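Local coordinates for protein GTP pyrophosphokinase (Chlorobaculum tepidum, PDB 3IBW) that probably makes the stringent-response alarmone (p)ppGpp by moving pyrophosphate from ATP to GTP or GDP, with this ACT domain as a likely regulatory part, at residues D57-T60 with T61-K65; N16-T19 with N20-G24; T23-I26 with S27-T31. The protein carries 1 engineered substitution. One frame throughout, in Å; residues are numbered along the deposited sequence.

Overall arrangement
Interactions 2 and 3 cover the beginning and the end of helix 18-28 and overlap at Thr23 and Gly24, with centres about 11 Å apart; interaction 1 lies on helix 56-67. The two helices cover one side of the four-stranded antiparallel sheet of the ACT fold. They meet where interaction 3 runs out of helix 18-28: Phe29 and Thr31 touch Leu62, and the amine of Lys58 reaches the same loop. Centre to centre this pair is about 12 Å apart, against about 18 Å for interactions 1 and 2, whose nearest atoms stay about 7 Å from each other. Interactions 2 and 3 both touch the second subunit, whereas interaction 1 does not.

Interaction 1 of 3, residues D57-T60 with T61-K65; sequences DKLT and TLMDK
The carboxylate of Asp64 lies with one face against the carbonyl oxygen of Thr60, one helical turn back: Thr60 O sits almost directly beneath Asp64 CG, 3.2 Å away. On that same side, farther out, the methyl CG2 of Thr60 approaches Asp64 OD2 at 3.8 Å, and the two side chains run side by side. Arg67 forms a salt bridge to OD1 of the carboxylate. The hydroxyl of Thr60 turns back instead to the carbonyl of Thr56.

All this belongs to helix 56-67, one of the two helices packed on the sheet of the ACT domain. Thr61 adds a side-chain bond to the backbone ladder. With OG1 held between its own N and carbonyl carbon (chi1 72°), the hydroxyl hangs over the preceding turn and donates to Lys58 O at 2.6 Å. The same oxygen takes the helical bond from Leu62 N, 3.2 Å away. Thr61 CG2 is pressed to 3.1 Å from Asp57 O, a tight fit. The Lys58 chain bends at chi2 (61°) and again at chi4, so that its amine end crosses the isobutyl group of Leu62 at a slant, with Lys58 NZ 3.7 Å from Leu62 CD2; a weak hydrogen bond joins that amine to Asp30 O.

On the sheet side, selenomethionine Met63 folds its terminal CE back to within 3.9 Å of Leu59 CG. Both residues lie against strands 4-13 and 72-78. The apolar branches of Leu59 and Met63 face the strands, while the Thr61 hydroxyl gives Lys58 O a second donor beside the backbone N-H of Leu62. The Arg67 salt bridge probably offsets the electrostatic cost of holding the Asp64 carboxylate close to Thr60 O.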
loop_
_atom_site.group_PDB
_atom_site.type_symbol
_atom_site.label_atom_id
_atom_site.label_comp_id
_atom_site.label_asym_id
_atom_site.label_seq_id
_atom_site.Cartn_x
_atom_site.Cartn_y
_atom_site.Cartn_z
ATOM N N ASP A 57 10.637 19.645 2.848
ATOM C CA ASP A 57 10.365 19.568 4.280
ATOM C C ASP A 57 9.227 18.571 4.543
ATOM O O ASP A 57 9.305 17.757 5.464
ATOM C CB ASP A 57 9.994 20.948 4.844
ATOM C CG ASP A 57 11.179 21.906 4.873
ATOM O OD1 ASP A 57 12.325 21.422 4.962
ATOM O OD2 ASP A 57 10.969 23.137 4.829
ATOM N N LYS A 58 8.176 18.621 3.728
ATOM C CA LYS A 58 7.051 17.705 3.906
ATOM C C LYS A 58 7.502 16.257 3.695
ATOM O O LYS A 58 7.150 15.362 4.470
ATOM C CB LYS A 58 5.925 18.040 2.927
ATOM C CG LYS A 58 4.716 17.137 3.072
ATOM C CD LYS A 58 4.099 17.262 4.452
ATOM C CE LYS A 58 3.099 16.152 4.694
ATOM N NZ LYS A 58 2.659 15.548 3.407
ATOM N N LEU A 59 8.281 16.034 2.641
ATOM C CA LEU A 59 8.794 14.701 2.327
ATOM C C LEU A 59 9.587 14.150 3.512
ATOM O O LEU A 59 9.428 12.995 3.902
ATOM C CB LEU A 59 9.694 14.769 1.086
ATOM C CG LEU A 59 10.404 13.486 0.635
ATOM C CD1 LEU A 59 9.382 12.395 0.330
ATOM C CD2 LEU A 59 11.253 13.790 -0.595
ATOM N N THR A 60 10.439 14.991 4.089
ATOM C CA THR A 60 11.251 14.586 5.227
ATOM C C THR A 60 10.381 14.136 6.408
ATOM O O THR A 60 10.711 13.156 7.083
ATOM C CB THR A 60 12.184 15.745 5.651
ATOM O OG1 THR A 60 13.074 16.039 4.567
ATOM C CG2 THR A 60 13.006 15.368 6.881
ATOM N N THR A 61 9.266 14.827 6.645
ATOM C CA THR A 61 8.381 14.465 7.753
ATOM C C THR A 61 7.702 13.112 7.521
ATOM O O THR A 61 7.451 12.371 8.471
ATOM C CB THR A 61 7.291 15.538 7.999
ATOM O OG1 THR A 61 6.323 15.507 6.946
ATOM C CG2 THR A 61 7.917 16.912 8.055
ATOM N N LEU A 62 7.400 12.783 6.268
ATOM C CA LEU A 62 6.775 11.495 5.976
ATOM C C LEU A 62 7.818 10.388 6.169
ATOM O O LEU A 62 7.502 9.320 6.696
ATOM C CB LEU A 62 6.240 11.461 4.536
ATOM C CG LEU A 62 5.273 12.586 4.133
ATOM C CD1 LEU A 62 4.854 12.409 2.670
ATOM C CD2 LEU A 62 4.054 12.586 5.049
HETATM N N MSE A 63 9.059 10.635 5.748
HETATM C CA MSE A 63 10.106 9.632 5.908
HETATM C C MSE A 63 10.427 9.425 7.387
HETATM O O MSE A 63 10.681 8.299 7.813
HETATM C CB MSE A 63 11.354 10.038 5.124
HETATM C CG MSE A 63 11.117 10.049 3.625
HETATM SE SE MSE A 63 12.768 10.184 2.648
HETATM C CE MSE A 63 13.177 12.029 2.977
ATOM N N ASP A 64 10.407 10.505 8.170
ATOM C CA ASP A 64 10.671 10.409 9.606
ATOM C C ASP A 64 9.585 9.573 10.306
ATOM O O ASP A 64 9.893 8.788 11.200
ATOM C CB ASP A 64 10.766 11.807 10.230
ATOM C CG ASP A 64 12.073 12.504 9.890
ATOM O OD1 ASP A 64 12.966 11.851 9.306
ATOM O OD2 ASP A 64 12.217 13.700 10.216
ATOM N N LYS A 65 8.326 9.741 9.902
ATOM C CA LYS A 65 7.216 8.966 10.462
ATOM C C LYS A 65 7.431 7.469 10.206
ATOM O O LYS A 65 7.213 6.639 11.086
ATOM C CB LYS A 65 5.886 9.375 9.826
ATOM C CG LYS A 65 5.221 10.574 10.472
ATOM C CD LYS A 65 3.704 10.478 10.351
ATOM C CE LYS A 65 3.126 9.417 11.290
ATOM N NZ LYS A 65 2.508 10.006 12.517
#

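Interaction 2 of 3, residues N16-T19 with N20-G24. Engineered in segment 16-19: Asn16 (natural residue Ile).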
loop_
_atom_site.group_PDB
_atom_site.type_symbol
_atom_site.label_atom_id
_atom_site.label_comp_id
_atom_site.label_asym_id
_atom_site.label_seq_id
_atom_site.Cartn_x
_atom_site.Cartn_y
_atom_site.Cartn_z
ATOM N N ASN A 16 5.178 -9.769 12.868
ATOM C CA ASN A 16 4.192 -9.048 13.654
ATOM C C ASN A 16 3.278 -8.039 12.958
ATOM O O ASN A 16 3.059 -6.941 13.485
ATOM C CB ASN A 16 4.989 -8.294 14.740
ATOM C CG ASN A 16 6.131 -9.137 15.355
ATOM O OD1 ASN A 16 7.295 -8.712 15.396
ATOM N ND2 ASN A 16 5.790 -10.326 15.838
ATOM N N GLY A 17 2.768 -8.398 11.787
ATOM C CA GLY A 17 1.888 -7.504 11.057
ATOM C C GLY A 17 2.525 -6.234 10.508
ATOM O O GLY A 17 1.840 -5.236 10.280
HETATM N N MSE A 18 3.833 -6.267 10.280
HETATM C CA MSE A 18 4.548 -5.096 9.775
HETATM C C MSE A 18 4.138 -4.583 8.390
HETATM O O MSE A 18 4.102 -3.370 8.171
HETATM C CB MSE A 18 6.054 -5.368 9.774
HETATM C CG MSE A 18 6.731 -5.243 11.133
HETATM SE SE MSE A 18 6.601 -3.448 11.850
HETATM C CE MSE A 18 6.854 -2.430 10.231
ATOM N N THR A 19 3.833 -5.482 7.455
ATOM C CA THR A 19 3.446 -5.038 6.115
ATOM C C THR A 19 2.126 -4.275 6.210
ATOM O O THR A 19 1.959 -3.228 5.583
ATOM C CB THR A 19 3.349 -6.225 5.127
ATOM O OG1 THR A 19 2.522 -7.251 5.689
ATOM C CG2 THR A 19 4.751 -6.785 4.831
ATOM N N ASN A 20 1.186 -4.794 6.995
ATOM C CA ASN A 20 -0.085 -4.103 7.194
ATOM C C ASN A 20 0.160 -2.784 7.940
ATOM O O ASN A 20 -0.461 -1.765 7.630
ATOM C CB ASN A 20 -1.055 -4.959 8.016
ATOM C CG ASN A 20 -1.745 -6.018 7.186
ATOM O OD1 ASN A 20 -2.973 -6.022 7.056
ATOM N ND2 ASN A 20 -0.961 -6.914 6.607
ATOM N N GLN A 21 1.057 -2.793 8.925
ATOM C CA GLN A 21 1.334 -1.568 9.671
ATOM C C GLN A 21 1.905 -0.469 8.780
ATOM O O GLN A 21 1.464 0.679 8.849
ATOM C CB GLN A 21 2.300 -1.833 10.839
ATOM C CG GLN A 21 2.806 -0.552 11.508
ATOM C CD GLN A 21 3.279 -0.763 12.937
ATOM O OE1 GLN A 21 3.663 -1.865 13.320
ATOM N NE2 GLN A 21 3.264 0.307 13.728
ATOM N N ILE A 22 2.869 -0.820 7.931
ATOM C CA ILE A 22 3.493 0.169 7.059
ATOM C C ILE A 22 2.532 0.690 6.001
ATOM O O ILE A 22 2.554 1.872 5.650
ATOM C CB ILE A 22 4.773 -0.403 6.390
ATOM C CG1 ILE A 22 5.933 -0.381 7.392
ATOM C CG2 ILE A 22 5.143 0.421 5.170
ATOM C CD1 ILE A 22 6.235 1.001 7.959
ATOM N N THR A 23 1.685 -0.197 5.496
ATOM C CA THR A 23 0.713 0.197 4.495
ATOM C C THR A 23 -0.283 1.168 5.150
ATOM O O THR A 23 -0.737 2.116 4.514
ATOM C CB THR A 23 -0.019 -1.034 3.919
ATOM O OG1 THR A 23 0.934 -1.900 3.281
ATOM C CG2 THR A 23 -1.054 -0.602 2.887
ATOM N N GLY A 24 -0.603 0.938 6.424
ATOM C CA GLY A 24 -1.520 1.818 7.134
ATOM C C GLY A 24 -0.950 3.218 7.333
ATOM O O GLY A 24 -1.661 4.215 7.188
HETATM O O HOH W 1 3.263 -4.318 13.448
#
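Helix 18-28 starts from Gly17, the N-cap, whose positive phi (68°) turns the chain into the first helical turn, where Gln21 N donates to Gly17 O at 2.9 Å. This is the first helix of the ACT domain, a beta-alpha-beta-beta-alpha-beta fold of the ferredoxin-like type, and it follows directly on the loop that leaves strand 4-13.

In selenomethionine Met18, bends at chi2 (-62°) and chi3 carry the terminal methyl forward along the helix, where CE meets Ile22 CG1 at 3.6 Å. Both side chains, together with Thr19, lie against Phe45 of strand 44-53, which makes them the buried flank of the turn. Met18 SE itself stands 3.6 Å from the amide oxygen Gln21 OE1.

That amide reaches back toward the start of the helix. Gln21 CG is anti to the backbone N (chi1 170°) and the chain continues extended, placing OE1 where a single water can bridge it to the carbonyl of Asn16, an engineered residue. The water donates to both oxygens, at 2.6 Å to Asn16 O and 2.5 Å to Gln21 OE1; the second distance is short enough to leave the exact position of the water somewhat doubtful.

Thr19 faces the dimer partner, its hydroxyl bonded to the carbonyl oxygen of Ile33 of the second subunit. Its own carbonyl is gripped twice by one residue: Thr23 OG1, at 2.8 Å, and Thr23 N reach Thr19 O from opposite faces of the carbonyl plane.

Interaction 3 of 3, residues T23-I26 with S27-T31; sequences TGVI and SKFDT
Phe29 N closes a turn on Ile26 O at 3.1 Å from an unusual direction: the donor stands 66° out of the carbonyl plane, well off either lone pair. The bond runs from residue i+3 to i instead of the helical i+4 to i, and Phe29 itself is no longer helical. The same departure lays the Phe29 ring back against the helix end. Ile26 CA sits over one face in a CH-pi contact, 3.9 Å from the ring centroid and 21° off the normal. Val25 O is on that face too, 3.4 Å above the ring plane and displaced toward the rim, a placement the pi electrons would, if anything, slightly disfavour.

Branches of Val25 and Ile26 add to the fit at the rim. Val25 CG1 comes to Phe29 CE1 at 3.9 Å, and Ile26 CG1 lies 4.1 Å from Phe29 CE2.

Within the ACT fold this is the point where helix 18-28 hands over to strand 32-41, in a beta-alpha-beta crossover from strand 4-13 that leaves strand 44-53 between the two. Leu49 of that middle strand touches both Ile26 and Phe29, while Leu62 and Leu66 of helix 56-67 also contact the ring, which thus helps to join the two helices.

On another side of the turn, Gly24 O receives two donors from the same face of its plane: Ser27 OG at 2.7 Å and Lys28 N at 3.1 Å. The serine hydroxyl gets there because chi1 (69°) sets it between its backbone N and carbonyl carbon. The extended Lys28 chain passes Gly24 O with CG 3.5 Å away. Ser27 also packs on Thr23 of the second subunit, and beyond Phe29 the chain bends through an inverse gamma turn centred on Asp30.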
loop_
_atom_site.group_PDB
_atom_site.type_symbol
_atom_site.label_atom_id
_atom_site.label_comp_id
_atom_site.label_asym_id
_atom_site.label_seq_id
_atom_site.Cartn_x
_atom_site.Cartn_y
_atom_site.Cartn_z
ATOM N N THR A 23 1.685 -0.197 5.496
ATOM C CA THR A 23 0.713 0.197 4.495
ATOM C C THR A 23 -0.283 1.168 5.150
ATOM O O THR A 23 -0.737 2.116 4.514
ATOM C CB THR A 23 -0.019 -1.034 3.919
ATOM O OG1 THR A 23 0.934 -1.900 3.281
ATOM C CG2 THR A 23 -1.054 -0.602 2.887
ATOM N N GLY A 24 -0.603 0.938 6.424
ATOM C CA GLY A 24 -1.520 1.818 7.134
ATOM C C GLY A 24 -0.950 3.218 7.333
ATOM O O GLY A 24 -1.661 4.215 7.188
ATOM N N VAL A 25 0.336 3.293 7.671
ATOM C CA VAL A 25 1.029 4.567 7.877
ATOM C C VAL A 25 1.017 5.365 6.580
ATOM O O VAL A 25 0.762 6.573 6.576
ATOM C CB VAL A 25 2.507 4.334 8.294
ATOM C CG1 VAL A 25 3.281 5.650 8.256
ATOM C CG2 VAL A 25 2.560 3.728 9.688
ATOM N N ILE A 26 1.301 4.681 5.479
ATOM C CA ILE A 26 1.323 5.313 4.163
ATOM C C ILE A 26 -0.065 5.838 3.774
ATOM O O ILE A 26 -0.195 6.949 3.263
ATOM C CB ILE A 26 1.805 4.314 3.087
ATOM C CG1 ILE A 26 3.291 4.003 3.300
ATOM C CG2 ILE A 26 1.569 4.886 1.688
ATOM C CD1 ILE A 26 3.797 2.847 2.464
ATOM N N SER A 27 -1.099 5.040 4.025
ATOM C CA SER A 27 -2.457 5.444 3.684
ATOM C C SER A 27 -2.864 6.703 4.450
ATOM O O SER A 27 -3.571 7.557 3.915
ATOM C CB SER A 27 -3.444 4.298 3.965
ATOM O OG SER A 27 -3.603 4.055 5.350
ATOM N N LYS A 28 -2.404 6.824 5.694
ATOM C CA LYS A 28 -2.739 7.985 6.511
ATOM C C LYS A 28 -1.982 9.256 6.125
ATOM O O LYS A 28 -2.308 10.349 6.589
ATOM C CB LYS A 28 -2.577 7.642 7.997
ATOM C CG LYS A 28 -3.679 6.699 8.488
ATOM C CD LYS A 28 -3.439 6.241 9.919
ATOM C CE LYS A 28 -4.384 5.102 10.281
ATOM N NZ LYS A 28 -3.879 4.267 11.411
ATOM N N PHE A 29 -0.975 9.110 5.272
ATOM C CA PHE A 29 -0.220 10.263 4.778
ATOM C C PHE A 29 -1.148 11.259 4.071
ATOM O O PHE A 29 -2.111 10.869 3.403
ATOM C CB PHE A 29 0.794 9.850 3.711
ATOM C CG PHE A 29 2.047 9.242 4.247
ATOM C CD1 PHE A 29 2.384 9.394 5.581
ATOM C CD2 PHE A 29 2.923 8.558 3.403
ATOM C CE1 PHE A 29 3.560 8.852 6.088
ATOM C CE2 PHE A 29 4.106 8.013 3.901
ATOM C CZ PHE A 29 4.426 8.170 5.245
ATOM N N ASP A 30 -0.839 12.541 4.210
ATOM C CA ASP A 30 -1.600 13.594 3.549
ATOM C C ASP A 30 -0.915 13.886 2.195
ATOM O O ASP A 30 -0.363 14.971 1.992
ATOM C CB ASP A 30 -1.614 14.857 4.424
ATOM C CG ASP A 30 -2.305 16.036 3.755
ATOM O OD1 ASP A 30 -3.425 15.862 3.223
ATOM O OD2 ASP A 30 -1.722 17.141 3.769
ATOM N N THR A 31 -0.929 12.907 1.285
ATOM C CA THR A 31 -0.342 13.076 -0.050
ATOM C C THR A 31 -0.990 12.197 -1.127
ATOM O O THR A 31 -1.794 11.306 -0.847
ATOM C CB THR A 31 1.200 12.794 -0.093
ATOM O OG1 THR A 31 1.456 11.427 0.240
ATOM C CG2 THR A 31 1.951 13.709 0.864
#